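Local coordinates for uncharacterized protein (Bacteroides uniformis, PDB 4IYK) that is of unknown function but probably binds carbohydrate, with a transthyretin-like N-terminal domain followed by an E-set-like C-terminal domain, at residues A[104-116]-A[213-225]. Sequence-based numbering, arbitrary orientation.
With EDO (1,2-ethanediol), chain E.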
ATOM      1  N   ILE A 104       2.639  12.178   1.694  1.00 36.03           N
ATOM      2  CA  ILE A 104       3.438  11.866   2.878  1.00 36.07           C
ATOM      3  C   ILE A 104       2.872  10.566   3.415  1.00 38.64           C
ATOM      4  O   ILE A 104       1.794  10.618   4.031  1.00 39.38           O
ATOM      5  CB  ILE A 104       3.449  12.999   3.972  1.00 39.90           C
ATOM      6  CG1 ILE A 104       4.049  14.313   3.433  1.00 40.22           C
ATOM      7  CG2 ILE A 104       4.174  12.525   5.264  1.00 39.41           C
ATOM      8  CD1 ILE A 104       3.710  15.576   4.298  1.00 42.70           C
ATOM      9  N   PRO A 105       3.535   9.393   3.171  1.00 30.87           N
ATOM     10  CA  PRO A 105       3.013   8.136   3.743  1.00 29.66           C
ATOM     11  C   PRO A 105       3.120   8.176   5.259  1.00 36.06           C
ATOM     12  O   PRO A 105       3.978   8.903   5.778  1.00 35.65           O
ATOM     13  CB  PRO A 105       3.931   7.059   3.149  1.00 29.93           C
ATOM     14  CG  PRO A 105       5.203   7.753   2.848  1.00 34.28           C
ATOM     15  CD  PRO A 105       4.847   9.192   2.512  1.00 31.37           C
ATOM     16  N   TYR A 106       2.272   7.432   5.980  1.00 33.10           N
ATOM     17  CA  TYR A 106       2.402   7.423   7.441  1.00 33.19           C
ATOM     18  C   TYR A 106       3.702   6.737   7.838  1.00 35.29           C
ATOM     19  O   TYR A 106       4.399   7.183   8.740  1.00 36.30           O
ATOM     20  CB  TYR A 106       1.187   6.728   8.089  1.00 35.74           C
ATOM     21  CG  TYR A 106      -0.129   7.403   7.772  1.00 37.96           C
ATOM     22  CD1 TYR A 106      -0.300   8.774   7.976  1.00 41.19           C
ATOM     23  CD2 TYR A 106      -1.210   6.675   7.282  1.00 38.26           C
ATOM     24  CE1 TYR A 106      -1.501   9.406   7.673  1.00 42.21           C
ATOM     25  CE2 TYR A 106      -2.420   7.296   6.975  1.00 39.93           C
ATOM     26  CZ  TYR A 106      -2.559   8.666   7.173  1.00 46.70           C
ATOM     27  OH  TYR A 106      -3.740   9.301   6.876  1.00 41.71           O
ATOM     28  N   ILE A 107       4.044   5.664   7.120  1.00 31.50           N
ATOM     29  CA  ILE A 107       5.237   4.860   7.346  1.00 31.73           C
ATOM     30  C   ILE A 107       5.919   4.534   6.014  1.00 34.77           C
ATOM     31  O   ILE A 107       5.241   4.174   5.048  1.00 31.09           O
ATOM     32  CB  ILE A 107       4.847   3.533   8.100  1.00 33.58           C
ATOM     33  CG1 ILE A 107       4.318   3.824   9.531  1.00 35.04           C
ATOM     34  CG2 ILE A 107       6.017   2.501   8.110  1.00 31.38           C
ATOM     35  CD1 ILE A 107       3.767   2.631  10.243  1.00 36.65           C
ATOM     36  N   ARG A 108       7.271   4.559   6.009  1.00 32.50           N
ATOM     37  CA  ARG A 108       8.089   4.099   4.884  1.00 31.19           C
ATOM     38  C   ARG A 108       8.771   2.799   5.298  1.00 34.91           C
ATOM     39  O   ARG A 108       9.370   2.760   6.370  1.00 35.25           O
ATOM     40  CB  ARG A 108       9.148   5.154   4.507  1.00 33.16           C
ATOM     41  CG  ARG A 108       8.603   6.402   3.867  1.00 38.60           C
ATOM     42  CD  ARG A 108       9.709   7.415   3.546  1.00 43.08           C
ATOM     43  NE  ARG A 108       9.092   8.626   3.009  1.00 40.32           N
ATOM     44  CZ  ARG A 108       8.847   9.737   3.685  1.00 51.12           C
ATOM     45  NH1 ARG A 108       9.296   9.881   4.928  1.00 46.01           N
ATOM     46  NH2 ARG A 108       8.207  10.744   3.103  1.00 45.20           N
ATOM     47  N   VAL A 109       8.680   1.729   4.487  1.00 32.11           N
ATOM     48  CA  VAL A 109       9.395   0.490   4.816  1.00 31.00           C
ATOM     49  C   VAL A 109      10.800   0.626   4.237  1.00 35.91           C
ATOM     50  O   VAL A 109      10.941   0.865   3.037  1.00 33.44           O
ATOM     51  CB  VAL A 109       8.694  -0.800   4.354  1.00 31.55           C
ATOM     52  CG1 VAL A 109       9.515  -2.019   4.740  1.00 31.12           C
ATOM     53  CG2 VAL A 109       7.290  -0.899   4.935  1.00 30.94           C
ATOM     54  N   LYS A 110      11.823   0.500   5.082  1.00 35.07           N
ATOM     55  CA  LYS A 110      13.201   0.677   4.634  1.00 36.06           C
ATOM     56  C   LYS A 110      13.982  -0.627   4.572  1.00 41.86           C
ATOM     57  O   LYS A 110      13.815  -1.514   5.417  1.00 40.76           O
ATOM     58  CB  LYS A 110      13.954   1.681   5.525  1.00 37.51           C
ATOM     59  CG  LYS A 110      13.273   3.052   5.670  1.00 43.81           C
ATOM     60  CD  LYS A 110      12.997   3.776   4.331  1.00 54.61           C
ATOM     61  CE  LYS A 110      14.211   4.405   3.678  1.00 66.98           C
ATOM     62  NZ  LYS A 110      13.859   5.047   2.383  1.00 76.05           N
ATOM     63  N   SER A 111      14.903  -0.688   3.584  1.00 38.94           N
ATOM     64  CA  SER A 111      15.777  -1.825   3.301  1.00 39.04           C
ATOM     65  C   SER A 111      14.980  -3.161   3.330  1.00 39.98           C
ATOM     66  O   SER A 111      15.403  -4.088   4.023  1.00 39.87           O
ATOM     67  CB  SER A 111      16.935  -1.845   4.297  1.00 44.58           C
ATOM     68  OG  SER A 111      17.677  -0.642   4.196  1.00 57.33           O
ATOM     69  N   PRO A 112      13.792  -3.272   2.678  1.00 35.06           N
ATOM     70  CA  PRO A 112      13.051  -4.532   2.764  1.00 34.04           C
ATOM     71  C   PRO A 112      13.784  -5.670   2.057  1.00 39.38           C
ATOM     72  O   PRO A 112      14.361  -5.475   0.982  1.00 39.08           O
ATOM     73  CB  PRO A 112      11.724  -4.199   2.078  1.00 34.29           C
ATOM     74  CG  PRO A 112      12.065  -3.157   1.102  1.00 38.22           C
ATOM     75  CD  PRO A 112      13.084  -2.313   1.799  1.00 35.19           C
ATOM     76  N   LYS A 113      13.790  -6.842   2.693  1.00 36.62           N
ATOM     77  CA  LYS A 113      14.398  -8.066   2.176  1.00 36.70           C
ATOM     78  C   LYS A 113      13.477  -9.234   2.509  1.00 37.62           C
ATOM     79  O   LYS A 113      13.112  -9.377   3.668  1.00 37.12           O
ATOM     80  CB  LYS A 113      15.785  -8.253   2.817  1.00 41.32           C
ATOM     81  CG  LYS A 113      16.801  -9.016   1.992  1.00 59.82           C
ATOM     82  CD  LYS A 113      18.109  -9.129   2.781  1.00 74.21           C
ATOM     83  CE  LYS A 113      19.175  -9.946   2.085  1.00 92.22           C
ATOM     84  NZ  LYS A 113      20.363 -10.173   2.961  1.00102.94           N
ATOM     85  N   VAL A 114      13.067 -10.040   1.503  1.00 32.65           N
ATOM     86  CA  VAL A 114      12.227 -11.224   1.737  1.00 31.04           C
ATOM     87  C   VAL A 114      12.928 -12.408   1.067  1.00 35.32           C
ATOM     88  O   VAL A 114      13.146 -12.389  -0.150  1.00 34.83           O
ATOM     89  CB  VAL A 114      10.739 -11.096   1.287  1.00 31.37           C
ATOM     90  CG1 VAL A 114       9.930 -12.318   1.729  1.00 29.73           C
ATOM     91  CG2 VAL A 114      10.090  -9.814   1.816  1.00 30.39           C
ATOM     92  N   GLU A 115      13.320 -13.410   1.852  1.00 32.51           N
ATOM     93  CA  GLU A 115      13.987 -14.542   1.239  1.00 33.56           C
ATOM     94  C   GLU A 115      13.636 -15.867   1.900  1.00 37.40           C
ATOM     95  O   GLU A 115      13.206 -15.931   3.059  1.00 36.24           O
ATOM     96  CB  GLU A 115      15.520 -14.356   1.183  1.00 36.51           C
ATOM     97  CG  GLU A 115      16.204 -13.986   2.482  1.00 49.98           C
ATOM     98  CD  GLU A 115      17.686 -13.690   2.344  1.00 72.76           C
ATOM     99  OE1 GLU A 115      18.086 -13.085   1.322  1.00 60.36           O
ATOM    100  OE2 GLU A 115      18.447 -14.046   3.272  1.00 68.19           O
ATOM    101  N   LYS A 116      13.844 -16.921   1.103  1.00 33.70           N
ATOM    102  CA  LYS A 116      13.638 -18.308   1.479  0.50 33.17           C
ATOM    103  C   LYS A 116      14.970 -18.909   1.884  1.00 39.38           C
ATOM    104  O   LYS A 116      15.925 -18.850   1.103  1.00 40.19           O
ATOM    105  CB  LYS A 116      13.021 -19.080   0.295  0.50 33.35           C
ATOM    106  CG  LYS A 116      12.756 -20.562   0.556  0.50 32.61           C
ATOM    107  CD  LYS A 116      12.267 -21.237  -0.727  0.50 36.56           C
ATOM    108  CE  LYS A 116      11.866 -22.674  -0.509  0.50 40.15           C
ATOM    109  NZ  LYS A 116      13.026 -23.587  -0.327  0.50 42.01           N
ATOM    110  N   VAL A 213      -6.811   4.569   9.116  1.00 41.79           N
ATOM    111  CA  VAL A 213      -5.444   4.381   8.665  1.00 39.63           C
ATOM    112  C   VAL A 213      -5.352   3.034   7.980  1.00 43.04           C
ATOM    113  O   VAL A 213      -5.862   2.045   8.515  1.00 43.69           O
ATOM    114  CB  VAL A 213      -4.426   4.518   9.830  1.00 42.73           C
ATOM    115  CG1 VAL A 213      -3.007   4.180   9.380  1.00 40.30           C
ATOM    116  CG2 VAL A 213      -4.480   5.916  10.448  1.00 43.61           C
ATOM    117  N   ARG A 214      -4.697   3.000   6.807  1.00 35.95           N
ATOM    118  CA  ARG A 214      -4.465   1.788   6.016  1.00 33.78           C
ATOM    119  C   ARG A 214      -2.982   1.454   6.012  1.00 33.64           C
ATOM    120  O   ARG A 214      -2.154   2.327   6.290  1.00 32.21           O
ATOM    121  CB  ARG A 214      -4.980   1.957   4.566  1.00 33.76           C
ATOM    122  CG  ARG A 214      -6.478   2.287   4.443  1.00 41.07           C
ATOM    123  CD  ARG A 214      -7.334   1.153   4.945  1.00 42.51           C
ATOM    124  NE  ARG A 214      -8.705   1.212   4.444  1.00 51.21           N
ATOM    125  CZ  ARG A 214      -9.608   0.249   4.620  1.00 63.22           C
ATOM    126  NH1 ARG A 214      -9.293  -0.857   5.286  1.00 49.58           N
ATOM    127  NH2 ARG A 214     -10.825   0.374   4.112  1.00 47.55           N
ATOM    128  N   HIS A 215      -2.643   0.185   5.703  1.00 27.36           N
ATOM    129  CA  HIS A 215      -1.256  -0.257   5.680  1.00 26.10           C
ATOM    130  C   HIS A 215      -0.421   0.444   4.653  1.00 33.05           C
ATOM    131  O   HIS A 215      -0.870   0.721   3.530  1.00 32.75           O
ATOM    132  CB  HIS A 215      -1.158  -1.778   5.342  1.00 25.36           C
ATOM    133  CG  HIS A 215      -1.622  -2.701   6.419  1.00 27.07           C
ATOM    134  ND1 HIS A 215      -2.948  -2.974   6.591  1.00 28.97           N
ATOM    135  CD2 HIS A 215      -0.901  -3.456   7.275  1.00 28.10           C
ATOM    136  CE1 HIS A 215      -3.013  -3.836   7.594  1.00 28.32           C
ATOM    137  NE2 HIS A 215      -1.802  -4.192   8.003  1.00 28.40           N
ATOM    138  N   ASN A 216       0.853   0.606   5.006  1.00 31.28           N
ATOM    139  CA  ASN A 216       1.928   0.991   4.116  1.00 28.80           C
ATOM    140  C   ASN A 216       2.659  -0.307   3.748  1.00 30.41           C
ATOM    141  O   ASN A 216       2.624  -1.255   4.513  1.00 28.24           O
ATOM    142  CB  ASN A 216       2.832   2.007   4.765  1.00 28.84           C
ATOM    143  CG  ASN A 216       2.191   3.365   4.868  1.00 33.29           C
ATOM    144  OD1 ASN A 216       1.879   3.826   5.946  1.00 29.12           O
ATOM    145  ND2 ASN A 216       1.982   4.038   3.741  1.00 25.18           N
ATOM    146  N   TYR A 217       3.303  -0.348   2.582  1.00 27.05           N
ATOM    147  CA  TYR A 217       3.944  -1.541   2.058  1.00 25.14           C
ATOM    148  C   TYR A 217       5.305  -1.305   1.454  1.00 27.76           C
ATOM    149  O   TYR A 217       5.602  -0.228   0.945  1.00 26.96           O
ATOM    150  CB  TYR A 217       3.049  -2.124   0.929  1.00 23.48           C
ATOM    151  CG  TYR A 217       1.695  -2.610   1.388  1.00 23.17           C
ATOM    152  CD1 TYR A 217       1.562  -3.806   2.077  1.00 22.88           C
ATOM    153  CD2 TYR A 217       0.547  -1.845   1.173  1.00 24.43           C
ATOM    154  CE1 TYR A 217       0.315  -4.269   2.495  1.00 21.71           C
ATOM    155  CE2 TYR A 217      -0.705  -2.288   1.596  1.00 25.15           C
ATOM    156  CZ  TYR A 217      -0.815  -3.508   2.250  1.00 27.02           C
ATOM    157  OH  TYR A 217      -2.031  -4.000   2.636  1.00 26.72           O
ATOM    158  N   ALA A 218       6.090  -2.373   1.435  1.00 24.69           N
ATOM    159  CA  ALA A 218       7.330  -2.506   0.694  1.00 24.73           C
ATOM    160  C   ALA A 218       6.951  -3.155  -0.655  1.00 27.38           C
ATOM    161  O   ALA A 218       5.856  -3.704  -0.737  1.00 24.07           O
ATOM    162  CB  ALA A 218       8.306  -3.390   1.453  1.00 25.76           C
ATOM    163  N   PRO A 219       7.769  -3.087  -1.729  1.00 27.86           N
ATOM    164  CA  PRO A 219       7.365  -3.743  -2.995  1.00 28.91           C
ATOM    165  C   PRO A 219       7.253  -5.279  -2.845  1.00 32.38           C
ATOM    166  O   PRO A 219       7.945  -5.884  -2.013  1.00 31.56           O
ATOM    167  CB  PRO A 219       8.487  -3.348  -3.982  1.00 30.90           C
ATOM    168  CG  PRO A 219       9.158  -2.145  -3.348  1.00 35.69           C
ATOM    169  CD  PRO A 219       9.084  -2.430  -1.868  1.00 31.30           C
ATOM    170  N   VAL A 220       6.349  -5.888  -3.620  1.00 28.51           N
ATOM    171  CA  VAL A 220       6.090  -7.344  -3.654  1.00 27.33           C
ATOM    172  C   VAL A 220       7.373  -8.116  -4.066  1.00 29.49           C
ATOM    173  O   VAL A 220       8.114  -7.668  -4.944  1.00 26.98           O
ATOM    174  CB  VAL A 220       4.913  -7.650  -4.611  1.00 30.87           C
ATOM    175  CG1 VAL A 220       4.799  -9.143  -4.895  1.00 31.71           C
ATOM    176  CG2 VAL A 220       3.607  -7.118  -4.059  1.00 29.96           C
ATOM    177  N   VAL A 221       7.643  -9.265  -3.396  1.00 25.71           N
ATOM    178  CA  VAL A 221       8.769 -10.164  -3.688  1.00 25.10           C
ATOM    179  C   VAL A 221       8.175 -11.533  -4.089  1.00 29.31           C
ATOM    180  O   VAL A 221       7.468 -12.142  -3.293  1.00 28.37           O
ATOM    181  CB  VAL A 221       9.757 -10.286  -2.503  1.00 29.76           C
ATOM    182  CG1 VAL A 221      10.910 -11.251  -2.821  1.00 29.57           C
ATOM    183  CG2 VAL A 221      10.293  -8.913  -2.085  1.00 30.56           C
ATOM    184  N   VAL A 222       8.418 -11.976  -5.326  1.00 25.85           N
ATOM    185  CA  VAL A 222       7.943 -13.282  -5.833  1.00 25.65           C
ATOM    186  C   VAL A 222       8.995 -14.321  -5.467  1.00 28.81           C
ATOM    187  O   VAL A 222      10.187 -14.060  -5.610  1.00 27.21           O
ATOM    188  CB  VAL A 222       7.582 -13.298  -7.362  1.00 30.01           C
ATOM    189  CG1 VAL A 222       8.790 -12.973  -8.263  1.00 29.89           C
ATOM    190  CG2 VAL A 222       6.927 -14.624  -7.779  1.00 29.81           C
ATOM    191  N   ILE A 223       8.559 -15.487  -4.962  1.00 25.75           N
ATOM    192  CA  ILE A 223       9.452 -16.594  -4.591  1.00 25.51           C
ATOM    193  C   ILE A 223       8.844 -17.897  -5.091  1.00 30.43           C
ATOM    194  O   ILE A 223       7.651 -18.147  -4.869  1.00 30.59           O
ATOM    195  CB  ILE A 223       9.754 -16.659  -3.055  1.00 27.56           C
ATOM    196  CG1 ILE A 223      10.400 -15.325  -2.530  1.00 26.55           C
ATOM    197  CG2 ILE A 223      10.642 -17.873  -2.735  1.00 27.40           C
ATOM    198  CD1 ILE A 223      10.655 -15.203  -1.046  1.00 24.85           C
ATOM    199  N   LYS A 224       9.651 -18.715  -5.782  1.00 27.44           N
ATOM    200  CA  LYS A 224       9.188 -20.030  -6.230  1.00 27.63           C
ATOM    201  C   LYS A 224       9.485 -21.007  -5.119  1.00 30.13           C
ATOM    202  O   LYS A 224      10.635 -21.100  -4.691  1.00 30.18           O
ATOM    203  CB  LYS A 224       9.844 -20.460  -7.545  1.00 29.80           C
ATOM    204  CG  LYS A 224       9.363 -21.841  -7.993  1.00 36.18           C
ATOM    205  CD  LYS A 224       9.791 -22.104  -9.403  1.00 49.37           C
ATOM    206  CE  LYS A 224       8.619 -22.424 -10.279  1.00 67.36           C
ATOM    207  NZ  LYS A 224       8.222 -23.852 -10.174  1.00 78.04           N
ATOM    208  N   LEU A 225       8.458 -21.696  -4.623  1.00 24.20           N
ATOM    209  CA  LEU A 225       8.642 -22.639  -3.516  1.00 30.15           C
ATOM    210  C   LEU A 225       8.993 -24.062  -4.029  1.00 41.34           C
ATOM    211  O   LEU A 225       9.212 -24.238  -5.241  1.00 47.60           O
ATOM    212  CB  LEU A 225       7.381 -22.680  -2.619  1.00 30.12           C
ATOM    213  CG  LEU A 225       6.862 -21.360  -2.027  1.00 33.62           C
ATOM    214  CD1 LEU A 225       5.727 -21.631  -1.082  1.00 34.03           C
ATOM    215  CD2 LEU A 225       7.958 -20.599  -1.291  1.00 34.46           C
ATOM    216  OXT LEU A 225       9.093 -24.991  -3.211  1.00 61.42           O
TER
HETATM  217  C1  EDO E 303      -6.676  -1.035   8.983  1.00 48.90           C
HETATM  218  O1  EDO E 303      -7.602   0.023   8.779  1.00 49.69           O
HETATM  219  C2  EDO E 303      -6.907  -2.171   7.961  1.00 47.89           C
HETATM  220  O2  EDO E 303      -7.173  -1.658   6.660  1.00 44.96           O
HETATM  221  O   HOH W   1       7.044   1.836   2.011  1.00 29.73           O
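V213 touches Y106 through one branch. Its CG1, anti to the backbone N, lies 3.7 Å from ring atom CD2 of Y106. The Y106 ring also meets Y83 edge-to-face. An ethanediol, probably from the crystallisation liquor, hydrogen-bonds to V213 O and R214 NH1. N216 supplies the one direct hydrogen bond between the segments. Its OD1 accepts from I107 N at 3.1 Å, with a bent N-H...O angle of 138°. The donor stands above the amide carbonyl plane, 67° out of it. N216 ND2 bonds to N81 O, so both ends of this buried amide are held. Next, a water bridges Y217 O to V109 N. A218 CB packs against P112 CB at 3.6 Å and V109 CG1 at 3.8 Å. Here the edge strands 107-117 and 216-224 of two sheets face each other, in a beta-sandwich consistent with the E-set clan. Both strands are broken midway. Beyond the breaks, 112-116 and 221-224 run nearly parallel, 9° apart, and the contact there is apolar packing with no direct hydrogen bond. V221 CB lies 4.0 Å from V114 CB. I223 reaches back with CD1 to V114 CG1, 4.1 Å away, while its CG2 rests against K116 CB at 4.0 Å.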